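Local coordinates for protein pentalenene synthase (Streptomyces chartreusis NRRL 3882, PDB 6Q4S) that probably cyclises farnesyl diphosphate, with magnesium, to the bicyclic sesquiterpene alcohol 7-epi-alpha-eudesmol through a 1,10-ring closure, at residues W48-A53 and Y309-T314; L150-E155 and R177-G182; A216-F221 and R261-C266; M222-S227 and G237-A242. One frame throughout, in Å; residues are numbered along the deposited sequence. Where two conformers were deposited one is given.

Contact 1 (W48-A53 and Y309-T314); sequences WDLPQA and YEWALT
The indole of W311 lies against A53 and the turn before it, joining the last turn of helix 288-313 to the start of helix 50-57. The methyl of A53 sits over one ring face as a CH-pi contact, CB being 3.6 Å from the centroid of the five-membered ring of W311 and 5° off the normal. CD2 of L50 approaches the benzo part obliquely, 3.9 Å from CZ2 of W311. With CG of W311 anti to the backbone N (chi1 168°), the indole is carried away from its own helix and onto this surface.

Polar groups line the NE1 side of the indole, from CD1 round to CZ2. NE1 of W311 gives a weak hydrogen bond to O of D49 at 3.1 Å, bent to 130°, and the same carbonyl weakly accepts N of Q52 at 3.2 Å. O of W48 lies in the ring plane, 3.4 Å from CZ2 of W311. The amide of Q52 meets the ring at its edge, turned steeply against the indole plane, and CD of Q52 stands 3.6 Å from OG1 of T314. D49 occupies the N-cap position, and its carboxylate is bridged to R23.

Dispersion over the face of W311 thus carries much of the contact, while its N-H, probably electropositive, is close to the in-plane carbonyl of W48 and the oblique one of D49. Because the one cross-segment hydrogen bond is weak, the ring is probably positioned more by fit than by directed bonding, about 6 Å from the side chain of N223, a likely magnesium ligand.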
loop_
_atom_site.group_PDB
_atom_site.type_symbol
_atom_site.label_atom_id
_atom_site.label_comp_id
_atom_site.label_asym_id
_atom_site.label_seq_id
_atom_site.Cartn_x
_atom_site.Cartn_y
_atom_site.Cartn_z
ATOM N N TRP A 48 -30.419 2.937 4.553
ATOM C CA TRP A 48 -29.509 1.902 4.039
ATOM C C TRP A 48 -29.208 0.824 5.078
ATOM O O TRP A 48 -28.653 -0.233 4.732
ATOM C CB TRP A 48 -28.195 2.507 3.547
ATOM C CG TRP A 48 -28.307 3.671 2.589
ATOM C CD1 TRP A 48 -29.404 4.012 1.808
ATOM C CD2 TRP A 48 -27.276 4.649 2.300
ATOM N NE1 TRP A 48 -29.110 5.142 1.067
ATOM C CE2 TRP A 48 -27.820 5.559 1.347
ATOM C CE3 TRP A 48 -25.927 4.832 2.739
ATOM C CZ2 TRP A 48 -27.064 6.659 0.830
ATOM C CZ3 TRP A 48 -25.187 5.918 2.250
ATOM C CH2 TRP A 48 -25.766 6.826 1.291
ATOM N N ASP A 49 -29.526 1.101 6.355
ATOM C CA ASP A 49 -29.198 0.214 7.504
ATOM C C ASP A 49 -27.791 -0.403 7.485
ATOM O O ASP A 49 -27.596 -1.609 7.682
ATOM C CB ASP A 49 -30.303 -0.844 7.753
ATOM C CG ASP A 49 -30.300 -1.347 9.245
ATOM O OD1 ASP A 49 -29.556 -0.726 10.119
ATOM O OD2 ASP A 49 -31.027 -2.346 9.539
ATOM N N LEU A 50 -26.779 0.446 7.265
ATOM C CA LEU A 50 -25.381 -0.011 7.370
ATOM C C LEU A 50 -24.984 -0.604 8.722
ATOM O O LEU A 50 -24.265 -1.557 8.773
ATOM C CB LEU A 50 -24.422 1.115 7.055
ATOM C CG LEU A 50 -24.507 1.629 5.637
ATOM C CD1 LEU A 50 -23.234 2.443 5.397
ATOM C CD2 LEU A 50 -24.619 0.532 4.598
ATOM N N PRO A 51 -25.517 -0.076 9.838
ATOM C CA PRO A 51 -25.217 -0.735 11.131
ATOM C C PRO A 51 -25.505 -2.235 11.126
ATOM O O PRO A 51 -24.725 -3.030 11.586
ATOM C CB PRO A 51 -26.110 0.026 12.097
ATOM C CG PRO A 51 -26.096 1.379 11.505
ATOM C CD PRO A 51 -26.239 1.181 10.034
ATOM N N GLN A 52 -26.604 -2.622 10.504
ATOM C CA GLN A 52 -26.919 -4.013 10.453
ATOM C C GLN A 52 -25.914 -4.789 9.679
ATOM O O GLN A 52 -25.497 -5.878 10.074
ATOM C CB GLN A 52 -28.362 -4.182 9.917
ATOM C CG GLN A 52 -28.820 -5.614 9.882
ATOM C CD GLN A 52 -29.967 -5.823 8.892
ATOM O OE1 GLN A 52 -30.770 -4.924 8.624
ATOM N NE2 GLN A 52 -30.001 -6.989 8.315
ATOM N N ALA A 53 -25.456 -4.257 8.537
ATOM C CA ALA A 53 -24.422 -4.953 7.794
ATOM C C ALA A 53 -23.175 -5.146 8.657
ATOM O O ALA A 53 -22.568 -6.259 8.685
ATOM C CB ALA A 53 -24.099 -4.153 6.521
ATOM N N TYR A 309 -25.170 -11.266 2.327
ATOM C CA TYR A 309 -26.398 -11.833 1.750
ATOM C C TYR A 309 -27.628 -11.551 2.623
ATOM O O TYR A 309 -28.657 -10.918 2.168
ATOM C CB TYR A 309 -26.225 -13.345 1.534
ATOM C CG TYR A 309 -27.500 -13.988 1.050
ATOM C CD1 TYR A 309 -28.161 -13.509 -0.097
ATOM C CD2 TYR A 309 -28.102 -15.025 1.764
ATOM C CE1 TYR A 309 -29.349 -14.075 -0.527
ATOM C CE2 TYR A 309 -29.294 -15.601 1.322
ATOM C CZ TYR A 309 -29.906 -15.115 0.180
ATOM O OH TYR A 309 -31.090 -15.664 -0.261
ATOM N N GLU A 310 -27.489 -11.903 3.904
ATOM C CA GLU A 310 -28.615 -11.749 4.857
ATOM C C GLU A 310 -28.936 -10.339 5.042
ATOM O O GLU A 310 -30.101 -10.016 5.216
ATOM C CB GLU A 310 -28.367 -12.451 6.211
ATOM C CG GLU A 310 -27.821 -13.872 6.087
ATOM C CD GLU A 310 -28.894 -14.930 6.242
ATOM O OE1 GLU A 310 -29.994 -14.658 5.705
ATOM O OE2 GLU A 310 -28.631 -15.999 6.894
ATOM N N TRP A 311 -27.949 -9.437 4.996
ATOM C CA TRP A 311 -28.305 -7.989 5.045
ATOM C C TRP A 311 -29.088 -7.500 3.761
ATOM O O TRP A 311 -29.988 -6.647 3.818
ATOM C CB TRP A 311 -27.005 -7.142 5.222
ATOM C CG TRP A 311 -27.153 -5.702 5.023
ATOM C CD1 TRP A 311 -27.791 -4.865 5.811
ATOM C CD2 TRP A 311 -26.594 -4.911 3.954
ATOM N NE1 TRP A 311 -27.715 -3.584 5.316
ATOM C CE2 TRP A 311 -26.975 -3.587 4.181
ATOM C CE3 TRP A 311 -25.803 -5.205 2.829
ATOM C CZ2 TRP A 311 -26.616 -2.545 3.340
ATOM C CZ3 TRP A 311 -25.432 -4.177 2.008
ATOM C CH2 TRP A 311 -25.852 -2.854 2.256
ATOM N N ALA A 312 -28.674 -7.995 2.608
ATOM C CA ALA A 312 -29.269 -7.591 1.320
ATOM C C ALA A 312 -30.773 -7.952 1.267
ATOM O O ALA A 312 -31.581 -7.110 0.901
ATOM C CB ALA A 312 -28.504 -8.228 0.170
ATOM N N LEU A 313 -31.125 -9.151 1.716
ATOM C CA LEU A 313 -32.526 -9.582 1.915
ATOM C C LEU A 313 -33.453 -8.576 2.607
ATOM O O LEU A 313 -34.588 -8.400 2.190
ATOM C CB LEU A 313 -32.578 -10.889 2.701
ATOM C CG LEU A 313 -32.000 -12.113 2.006
ATOM C CD1 LEU A 313 -32.075 -13.302 2.953
ATOM C CD2 LEU A 313 -32.730 -12.416 0.692
ATOM N N THR A 314 -32.960 -7.887 3.628
ATOM C CA THR A 314 -33.764 -6.926 4.391
ATOM C C THR A 314 -33.652 -5.509 3.800
ATOM O O THR A 314 -33.831 -4.543 4.533
ATOM C CB THR A 314 -33.342 -6.911 5.899
ATOM O OG1 THR A 314 -32.124 -6.169 6.071
ATOM C CG2 THR A 314 -33.113 -8.328 6.467
#

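Contact 2 (L150-E155 and R177-G182)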
loop_
_atom_site.group_PDB
_atom_site.type_symbol
_atom_site.label_atom_id
_atom_site.label_comp_id
_atom_site.label_asym_id
_atom_site.label_seq_id
_atom_site.Cartn_x
_atom_site.Cartn_y
_atom_site.Cartn_z
ATOM N N LEU A 150 -9.876 1.793 -3.773
ATOM C CA LEU A 150 -10.192 3.149 -4.051
ATOM C C LEU A 150 -9.769 3.605 -5.469
ATOM O O LEU A 150 -10.464 4.435 -6.063
ATOM C CB LEU A 150 -9.616 4.067 -3.018
ATOM C CG LEU A 150 -10.394 4.115 -1.660
ATOM C CD1 LEU A 150 -9.547 4.846 -0.652
ATOM C CD2 LEU A 150 -11.746 4.830 -1.791
ATOM N N VAL A 151 -8.646 3.074 -5.957
ATOM C CA VAL A 151 -8.227 3.321 -7.319
ATOM C C VAL A 151 -9.318 2.841 -8.308
ATOM O O VAL A 151 -9.721 3.578 -9.217
ATOM C CB VAL A 151 -6.893 2.649 -7.635
ATOM C CG1 VAL A 151 -6.602 2.735 -9.163
ATOM C CG2 VAL A 151 -5.735 3.324 -6.842
ATOM N N ALA A 152 -9.776 1.617 -8.098
ATOM C CA ALA A 152 -10.801 1.018 -8.888
ATOM C C ALA A 152 -12.089 1.835 -8.789
ATOM O O ALA A 152 -12.775 2.017 -9.813
ATOM C CB ALA A 152 -11.017 -0.389 -8.463
ATOM N N HIS A 153 -12.422 2.317 -7.591
ATOM C CA HIS A 153 -13.568 3.216 -7.462
ATOM C C HIS A 153 -13.417 4.457 -8.341
ATOM O O HIS A 153 -14.384 4.877 -8.967
ATOM C CB HIS A 153 -13.799 3.701 -6.038
ATOM C CG HIS A 153 -14.979 4.629 -5.897
ATOM N ND1 HIS A 153 -16.276 4.225 -6.137
ATOM C CD2 HIS A 153 -15.056 5.946 -5.585
ATOM C CE1 HIS A 153 -17.103 5.232 -5.954
ATOM N NE2 HIS A 153 -16.399 6.278 -5.573
ATOM N N CYS A 154 -12.244 5.089 -8.334
ATOM C CA CYS A 154 -11.976 6.233 -9.245
ATOM C C CYS A 154 -12.126 5.846 -10.715
ATOM O O CYS A 154 -12.645 6.650 -11.502
ATOM C CB CYS A 154 -10.575 6.834 -8.997
ATOM S SG CYS A 154 -10.465 7.603 -7.377
ATOM N N GLU A 155 -11.648 4.672 -11.112
ATOM C CA GLU A 155 -11.866 4.204 -12.499
ATOM C C GLU A 155 -13.382 4.083 -12.859
ATOM O O GLU A 155 -13.803 4.367 -13.999
ATOM C CB GLU A 155 -11.167 2.893 -12.800
ATOM C CG GLU A 155 -9.640 3.041 -12.775
ATOM C CD GLU A 155 -8.952 1.738 -12.933
ATOM O OE1 GLU A 155 -9.575 0.760 -13.362
ATOM O OE2 GLU A 155 -7.739 1.694 -12.668
ATOM N N ARG A 177 -15.019 -5.948 -11.496
ATOM C CA ARG A 177 -16.013 -5.961 -10.411
ATOM C C ARG A 177 -15.338 -6.569 -9.180
ATOM O O ARG A 177 -15.681 -6.178 -8.066
ATOM C CB ARG A 177 -17.234 -6.774 -10.745
ATOM C CG ARG A 177 -18.314 -6.824 -9.662
ATOM C CD ARG A 177 -18.831 -5.438 -9.465
ATOM N NE ARG A 177 -19.943 -5.448 -8.574
ATOM C CZ ARG A 177 -20.031 -4.723 -7.473
ATOM N NH1 ARG A 177 -19.024 -3.909 -7.069
ATOM N NH2 ARG A 177 -21.122 -4.875 -6.737
ATOM N N ARG A 178 -14.431 -7.510 -9.408
ATOM C CA ARG A 178 -13.572 -8.026 -8.331
ATOM C C ARG A 178 -12.805 -6.917 -7.619
ATOM O O ARG A 178 -12.609 -6.959 -6.390
ATOM C CB ARG A 178 -12.618 -9.072 -8.846
ATOM C CG ARG A 178 -11.778 -9.732 -7.738
ATOM C CD ARG A 178 -10.749 -10.682 -8.300
ATOM N NE ARG A 178 -11.394 -11.889 -8.881
ATOM C CZ ARG A 178 -10.748 -12.837 -9.570
ATOM N NH1 ARG A 178 -9.454 -12.741 -9.795
ATOM N NH2 ARG A 178 -11.392 -13.905 -10.020
ATOM N N ARG A 179 -12.400 -5.923 -8.382
ATOM C CA ARG A 179 -11.672 -4.797 -7.821
ATOM C C ARG A 179 -12.589 -3.795 -7.102
ATOM O O ARG A 179 -12.255 -3.329 -6.041
ATOM C CB ARG A 179 -10.847 -4.092 -8.880
ATOM C CG ARG A 179 -9.874 -5.016 -9.677
ATOM C CD ARG A 179 -9.295 -4.299 -10.896
ATOM N NE ARG A 179 -8.654 -3.024 -10.573
ATOM C CZ ARG A 179 -8.622 -1.963 -11.359
ATOM N NH1 ARG A 179 -9.233 -1.969 -12.549
ATOM N NH2 ARG A 179 -8.082 -0.829 -10.935
ATOM N N THR A 180 -13.703 -3.425 -7.714
ATOM C CA THR A 180 -14.560 -2.370 -7.214
ATOM C C THR A 180 -15.366 -2.825 -5.982
ATOM O O THR A 180 -15.875 -1.984 -5.246
ATOM C CB THR A 180 -15.574 -1.844 -8.292
ATOM O OG1 THR A 180 -16.414 -2.905 -8.740
ATOM C CG2 THR A 180 -14.823 -1.249 -9.523
ATOM N N VAL A 181 -15.551 -4.120 -5.807
ATOM C CA VAL A 181 -16.434 -4.564 -4.713
ATOM C C VAL A 181 -15.778 -4.368 -3.318
ATOM O O VAL A 181 -16.490 -4.220 -2.353
ATOM C CB VAL A 181 -16.901 -5.999 -4.902
ATOM C CG1 VAL A 181 -15.807 -6.993 -4.653
ATOM C CG2 VAL A 181 -18.085 -6.333 -4.003
ATOM N N GLY A 182 -14.450 -4.337 -3.239
ATOM C CA GLY A 182 -13.796 -3.838 -1.995
ATOM C C GLY A 182 -13.837 -4.839 -0.815
ATOM O O GLY A 182 -13.878 -4.460 0.393
HETATM O O HOH W 1 -16.624 1.127 -6.280
#
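A salt bridge between E155 and R179, beside a small apolar patch, joins the second half of helix 136-161 to the end of helix 170-180 in a buried contact that reaches the second subunit. The guanidinium grips the carboxylate end-on, one nitrogen to each oxygen. NH1 of R179 reaches OE1 of E155 at 2.9 Å on the syn side, whereas NH2 of R179 meets OE2 of E155 at 3.1 Å from above the carboxylate plane, with a nearly straight N-H angle of 171°. The two flat groups are 59° apart, so this is a twisted, not coplanar, pairing. A bend at chi3 (54°) folds the R179 chain so that CB of A152 packs over one guanidinium face. CB of A152 also touches CB of R179 at 3.7 Å, and CG2 of T180 lies 4.0 Å from the same methyl. V151 packs on R107 of the second subunit, and R179 on its P108. A leucine in place of R179 would probably leave the E155 carboxylate without its mate.

On the same short helix, NH1 of R177 donates to OG1 of T180 at 3.3 Å, in the guanidinium plane. R177 probably binds substrate. Its place shortly before G182, where the chain leaves helical geometry, and its bond to T180 are consistent with the pyrophosphate sensor and linker of class I terpene synthases.

Contact 3 (A216-F221 and R261-C266)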
loop_
_atom_site.group_PDB
_atom_site.type_symbol
_atom_site.label_atom_id
_atom_site.label_comp_id
_atom_site.label_asym_id
_atom_site.label_seq_id
_atom_site.Cartn_x
_atom_site.Cartn_y
_atom_site.Cartn_z
ATOM N N ALA A 216 -14.709 -12.253 -3.215
ATOM C CA ALA A 216 -15.017 -10.957 -3.790
ATOM C C ALA A 216 -15.942 -11.119 -5.048
ATOM O O ALA A 216 -16.903 -10.354 -5.263
ATOM C CB ALA A 216 -13.755 -10.255 -4.172
ATOM N N ASP A 217 -15.662 -12.123 -5.855
ATOM C CA ASP A 217 -16.561 -12.391 -7.047
ATOM C C ASP A 217 -17.988 -12.645 -6.597
ATOM O O ASP A 217 -18.924 -12.004 -7.072
ATOM C CB ASP A 217 -16.094 -13.592 -7.854
ATOM C CG ASP A 217 -14.756 -13.357 -8.527
ATOM O OD1 ASP A 217 -14.330 -12.171 -8.692
ATOM O OD2 ASP A 217 -14.111 -14.366 -8.857
ATOM N N THR A 218 -18.123 -13.564 -5.649
ATOM C CA THR A 218 -19.395 -14.023 -5.183
ATOM C C THR A 218 -20.148 -12.884 -4.690
ATOM O O THR A 218 -21.277 -12.678 -5.068
ATOM C CB THR A 218 -19.210 -15.047 -4.066
ATOM O OG1 THR A 218 -18.484 -16.159 -4.563
ATOM C CG2 THR A 218 -20.535 -15.529 -3.500
ATOM N N ILE A 219 -19.544 -12.080 -3.834
ATOM C CA ILE A 219 -20.273 -10.953 -3.252
ATOM C C ILE A 219 -20.593 -9.892 -4.275
ATOM O O ILE A 219 -21.682 -9.355 -4.252
ATOM C CB ILE A 219 -19.521 -10.338 -2.041
ATOM C CG1 ILE A 219 -19.502 -11.340 -0.921
ATOM C CG2 ILE A 219 -20.190 -9.020 -1.595
ATOM C CD1 ILE A 219 -18.353 -11.114 0.053
ATOM N N GLY A 220 -19.669 -9.599 -5.195
ATOM C CA GLY A 220 -19.961 -8.535 -6.210
ATOM C C GLY A 220 -21.108 -8.964 -7.129
ATOM O O GLY A 220 -21.979 -8.158 -7.482
ATOM N N PHE A 221 -21.107 -10.238 -7.485
ATOM C CA PHE A 221 -22.170 -10.779 -8.387
ATOM C C PHE A 221 -23.538 -10.852 -7.665
ATOM O O PHE A 221 -24.564 -10.512 -8.252
ATOM C CB PHE A 221 -21.791 -12.147 -8.887
ATOM C CG PHE A 221 -20.593 -12.177 -9.840
ATOM C CD1 PHE A 221 -20.055 -11.045 -10.447
ATOM C CD2 PHE A 221 -20.002 -13.391 -10.100
ATOM C CE1 PHE A 221 -18.918 -11.135 -11.286
ATOM C CE2 PHE A 221 -18.880 -13.490 -10.929
ATOM C CZ PHE A 221 -18.355 -12.386 -11.525
ATOM N N ARG A 261 -26.116 -18.706 -12.213
ATOM C CA ARG A 261 -25.164 -19.820 -12.402
ATOM C C ARG A 261 -23.647 -19.418 -12.201
ATOM O O ARG A 261 -22.855 -20.193 -11.710
ATOM C CB ARG A 261 -25.379 -20.508 -13.775
ATOM C CG ARG A 261 -24.761 -21.906 -13.902
ATOM C CD ARG A 261 -24.418 -22.337 -15.344
ATOM N NE ARG A 261 -23.490 -21.381 -15.959
ATOM C CZ ARG A 261 -22.191 -21.254 -15.665
ATOM N NH1 ARG A 261 -21.564 -22.064 -14.811
ATOM N NH2 ARG A 261 -21.506 -20.299 -16.258
ATOM N N MET A 262 -23.245 -18.259 -12.674
ATOM C CA MET A 262 -21.859 -17.769 -12.455
ATOM C C MET A 262 -21.482 -17.645 -10.938
ATOM O O MET A 262 -20.365 -17.995 -10.502
ATOM C CB MET A 262 -21.746 -16.386 -13.081
ATOM C CG MET A 262 -21.736 -16.399 -14.612
ATOM S SD MET A 262 -21.308 -14.786 -15.310
ATOM C CE MET A 262 -19.546 -14.664 -14.953
ATOM N N THR A 263 -22.458 -17.152 -10.189
ATOM C CA THR A 263 -22.357 -16.908 -8.770
ATOM C C THR A 263 -22.234 -18.187 -8.001
ATOM O O THR A 263 -21.300 -18.326 -7.217
ATOM C CB THR A 263 -23.530 -16.102 -8.264
ATOM O OG1 THR A 263 -23.622 -14.894 -8.989
ATOM C CG2 THR A 263 -23.368 -15.757 -6.798
ATOM N N ILE A 264 -23.116 -19.149 -8.274
ATOM C CA ILE A 264 -23.011 -20.498 -7.696
ATOM C C ILE A 264 -21.717 -21.226 -8.079
ATOM O O ILE A 264 -21.113 -21.893 -7.249
ATOM C CB ILE A 264 -24.279 -21.338 -8.051
ATOM C CG1 ILE A 264 -25.462 -20.805 -7.248
ATOM C CG2 ILE A 264 -24.080 -22.839 -7.819
ATOM C CD1 ILE A 264 -26.778 -21.001 -7.944
ATOM N N ALA A 265 -21.254 -21.081 -9.319
ATOM C CA ALA A 265 -19.949 -21.605 -9.715
ATOM C C ALA A 265 -18.726 -20.976 -8.928
ATOM O O ALA A 265 -17.769 -21.689 -8.639
ATOM C CB ALA A 265 -19.753 -21.403 -11.237
ATOM N N CYS A 266 -18.728 -19.660 -8.674
ATOM C CA CYS A 266 -17.694 -18.989 -7.803
ATOM C C CYS A 266 -17.769 -19.546 -6.404
ATOM O O CYS A 266 -16.749 -19.932 -5.859
ATOM C CB CYS A 266 -17.928 -17.481 -7.685
ATOM S SG CYS A 266 -17.541 -16.620 -9.221
#
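The side chains of F221 and T263 run alongside each other, pointing opposite ways, CB of F221 lying 3.3 Å from OG1 of T263, where helices 206-228 and 252-284 pack. The helices run nearly antiparallel, their segment axes 154° apart and 8.8 Å from each other at closest approach. From T263 the F221 ring extends toward C266, whose SG stands 3.8 Å from CE2 of F221 and meets the ring obliquely, a Cys sulfur-aromatic contact. CE of M262 lies 4.2 Å from CE2 of F221. The ring also packs on L240 of helix 240-248. In F221, CG is anti to the carbonyl carbon (chi1 -68°), which turns the ring back along its helix, with O of D217 over one face near the rim.

C266 packs onto the facing helix: SG is 3.6 Å from CB of D217, and CB of C266 comes within 3.4 Å of OG1 of T218. No hydrogen bond joins the two segments. The two threonine hydroxyls instead bond within their own helices, T218 to the carbonyl of L214 and T263 to that of A259, while the carboxylate of D217 is bridged to R178. An alanine in place of F221 would probably open a gap beside C266 and M262 and strip L240 of a packing partner.

Such close, largely apolar pairing of antiparallel helices belongs to the all-helical bundle of class I terpene synthases, whose central helices enclose the active site.

Contact 4 (M222-S227 and G237-A242); sequences MNDIHS and GHNLIA
D224 takes the backbone N-H of L240 on its carboxylate, OD2 lying 2.9 Å from N of L240 with an N-H angle of 154°. CG of D224 is anti to the carbonyl carbon (chi1 -71°), which carries the carboxylate across to L240. The donor stands above the carboxylate plane, 40° out of it, and CB of L240 follows it to 3.3 Å from OD2 of D224. Next to this bond, the side chain of N239 runs antiparallel beside that of D224, its CG 3.9 Å from O of D224. N239 holds the N-cap position of helix 240-248, so the carboxylate from helix 206-228 binds the first helical N-H beyond it.

The second shell fixes the carboxylate. Y173 bonds OD2 of D224 through its hydroxyl, and R177, a probable substrate ligand, bridges OD1. L240 is further wedged between F221, Y173 and A259.

Toward the probable metal site, OG of S227 donates to O of N223 at 2.8 Å. That carbonyl also accepts N of S227 at 2.9 Å, the two donors arriving from opposite faces. N223 and S227, with E231, match the NSE triad that probably binds the third magnesium ion, and OD1 of N223 is bonded to ND2 of N308.

Three donors thus share the D224 carboxylate, which likely favours its charged form and suits it both to the start of a helix and to holding R177. Its grip ties the chain after the unmodelled residues 232-236 to the helix that bears two of the likely metal ligands.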
loop_
_atom_site.group_PDB
_atom_site.type_symbol
_atom_site.label_atom_id
_atom_site.label_comp_id
_atom_site.label_asym_id
_atom_site.label_seq_id
_atom_site.Cartn_x
_atom_site.Cartn_y
_atom_site.Cartn_z
ATOM N N MET A 222 -23.561 -11.238 -6.369
ATOM C CA MET A 222 -24.827 -11.187 -5.593
ATOM C C MET A 222 -25.340 -9.791 -5.466
ATOM O O MET A 222 -26.538 -9.519 -5.638
ATOM C CB MET A 222 -24.643 -11.803 -4.176
ATOM C CG MET A 222 -24.353 -13.296 -4.218
ATOM S SD MET A 222 -24.317 -14.293 -2.664
ATOM C CE MET A 222 -25.674 -13.484 -1.956
ATOM N N ASN A 223 -24.444 -8.859 -5.175
ATOM C CA ASN A 223 -24.853 -7.511 -5.141
ATOM C C ASN A 223 -25.362 -6.975 -6.482
ATOM O O ASN A 223 -26.310 -6.200 -6.460
ATOM C CB ASN A 223 -23.776 -6.579 -4.610
ATOM C CG ASN A 223 -23.460 -6.807 -3.116
ATOM O OD1 ASN A 223 -24.086 -7.618 -2.449
ATOM N ND2 ASN A 223 -22.465 -6.108 -2.626
ATOM N N ASP A 224 -24.772 -7.359 -7.626
ATOM C CA ASP A 224 -25.360 -6.950 -8.917
ATOM C C ASP A 224 -26.776 -7.557 -9.139
ATOM O O ASP A 224 -27.635 -6.872 -9.575
ATOM C CB ASP A 224 -24.478 -7.390 -10.065
ATOM C CG ASP A 224 -23.152 -6.586 -10.164
ATOM O OD1 ASP A 224 -22.844 -5.707 -9.285
ATOM O OD2 ASP A 224 -22.460 -6.807 -11.197
ATOM N N ILE A 225 -26.947 -8.832 -8.831
ATOM C CA ILE A 225 -28.256 -9.495 -8.944
ATOM C C ILE A 225 -29.282 -8.762 -8.099
ATOM O O ILE A 225 -30.396 -8.531 -8.548
ATOM C CB ILE A 225 -28.192 -10.964 -8.578
ATOM C CG1 ILE A 225 -27.317 -11.696 -9.604
ATOM C CG2 ILE A 225 -29.598 -11.580 -8.517
ATOM C CD1 ILE A 225 -26.868 -13.046 -9.137
ATOM N N HIS A 226 -28.891 -8.368 -6.887
ATOM C CA HIS A 226 -29.777 -7.724 -5.977
ATOM C C HIS A 226 -30.094 -6.301 -6.439
ATOM O O HIS A 226 -31.253 -5.938 -6.391
ATOM C CB HIS A 226 -29.214 -7.740 -4.550
ATOM C CG HIS A 226 -30.239 -7.420 -3.518
ATOM N ND1 HIS A 226 -30.324 -6.183 -2.905
ATOM C CD2 HIS A 226 -31.278 -8.154 -3.044
ATOM C CE1 HIS A 226 -31.361 -6.180 -2.082
ATOM N NE2 HIS A 226 -31.959 -7.361 -2.151
ATOM N N SER A 227 -29.113 -5.498 -6.879
ATOM C CA SER A 227 -29.386 -4.115 -7.376
ATOM C C SER A 227 -30.249 -4.123 -8.644
ATOM O O SER A 227 -31.012 -3.190 -8.867
ATOM C CB SER A 227 -28.117 -3.347 -7.789
ATOM O OG SER A 227 -27.074 -3.582 -6.898
ATOM N N GLY A 237 -26.231 -0.115 -17.438
ATOM C CA GLY A 237 -25.526 -1.181 -18.158
ATOM C C GLY A 237 -24.317 -1.755 -17.412
ATOM O O GLY A 237 -23.834 -2.832 -17.779
ATOM N N HIS A 238 -23.846 -1.050 -16.367
ATOM C CA HIS A 238 -22.720 -1.480 -15.465
ATOM C C HIS A 238 -23.192 -2.450 -14.343
ATOM O O HIS A 238 -23.144 -2.166 -13.151
ATOM C CB HIS A 238 -22.053 -0.240 -14.863
ATOM C CG HIS A 238 -20.695 -0.491 -14.308
ATOM N ND1 HIS A 238 -19.591 -0.704 -15.115
ATOM C CD2 HIS A 238 -20.244 -0.532 -13.024
ATOM C CE1 HIS A 238 -18.521 -0.870 -14.349
ATOM N NE2 HIS A 238 -18.888 -0.763 -13.079
ATOM N N ASN A 239 -23.631 -3.617 -14.763
ATOM C CA ASN A 239 -24.281 -4.571 -13.878
ATOM C C ASN A 239 -24.119 -5.915 -14.528
ATOM O O ASN A 239 -24.308 -6.031 -15.740
ATOM C CB ASN A 239 -25.748 -4.151 -13.713
ATOM C CG ASN A 239 -26.479 -5.079 -12.792
ATOM O OD1 ASN A 239 -26.556 -4.882 -11.559
ATOM N ND2 ASN A 239 -26.987 -6.115 -13.356
ATOM N N LEU A 240 -23.718 -6.937 -13.796
ATOM C CA LEU A 240 -23.513 -8.257 -14.367
ATOM C C LEU A 240 -24.651 -8.783 -15.346
ATOM O O LEU A 240 -24.356 -9.409 -16.410
ATOM C CB LEU A 240 -23.335 -9.269 -13.279
ATOM C CG LEU A 240 -23.192 -10.738 -13.694
ATOM C CD1 LEU A 240 -21.967 -10.928 -14.568
ATOM C CD2 LEU A 240 -23.110 -11.673 -12.504
ATOM N N ILE A 241 -25.888 -8.581 -14.918
ATOM C CA ILE A 241 -27.099 -9.007 -15.647
ATOM C C ILE A 241 -27.129 -8.357 -17.030
ATOM O O ILE A 241 -27.152 -9.053 -18.046
ATOM C CB ILE A 241 -28.385 -8.615 -14.890
ATOM C CG1 ILE A 241 -28.356 -9.232 -13.487
ATOM C CG2 ILE A 241 -29.643 -9.051 -15.656
ATOM C CD1 ILE A 241 -28.500 -10.735 -13.501
ATOM N N ALA A 242 -27.069 -7.035 -17.032
ATOM C CA ALA A 242 -27.005 -6.215 -18.273
ATOM C C ALA A 242 -25.841 -6.621 -19.185
ATOM O O ALA A 242 -25.968 -6.732 -20.412
ATOM C CB ALA A 242 -26.891 -4.769 -17.909
#

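How the contacts relate
Contacts 3 and 4 share helix 206-228 and touch, with centres 11 Å apart: CG of F221 lies 3.7 Å from CD2 of L240. Contact 2 joins them through two salt bridges, NE of R177 to OD1 of D224 at 3.0 Å and NE of R178 to OD1 of D217 at 3.0 Å, the first of which holds the probable substrate arginine beside N223, a likely metal ligand. Contact 1 lies across the chain's centre from contact 2, about 10 Å away at nearest atoms, but touches contact 4 through A312 and H226. The side chain of W48 is about 6 Å from that of D80, a probable ligand of the first magnesium ion.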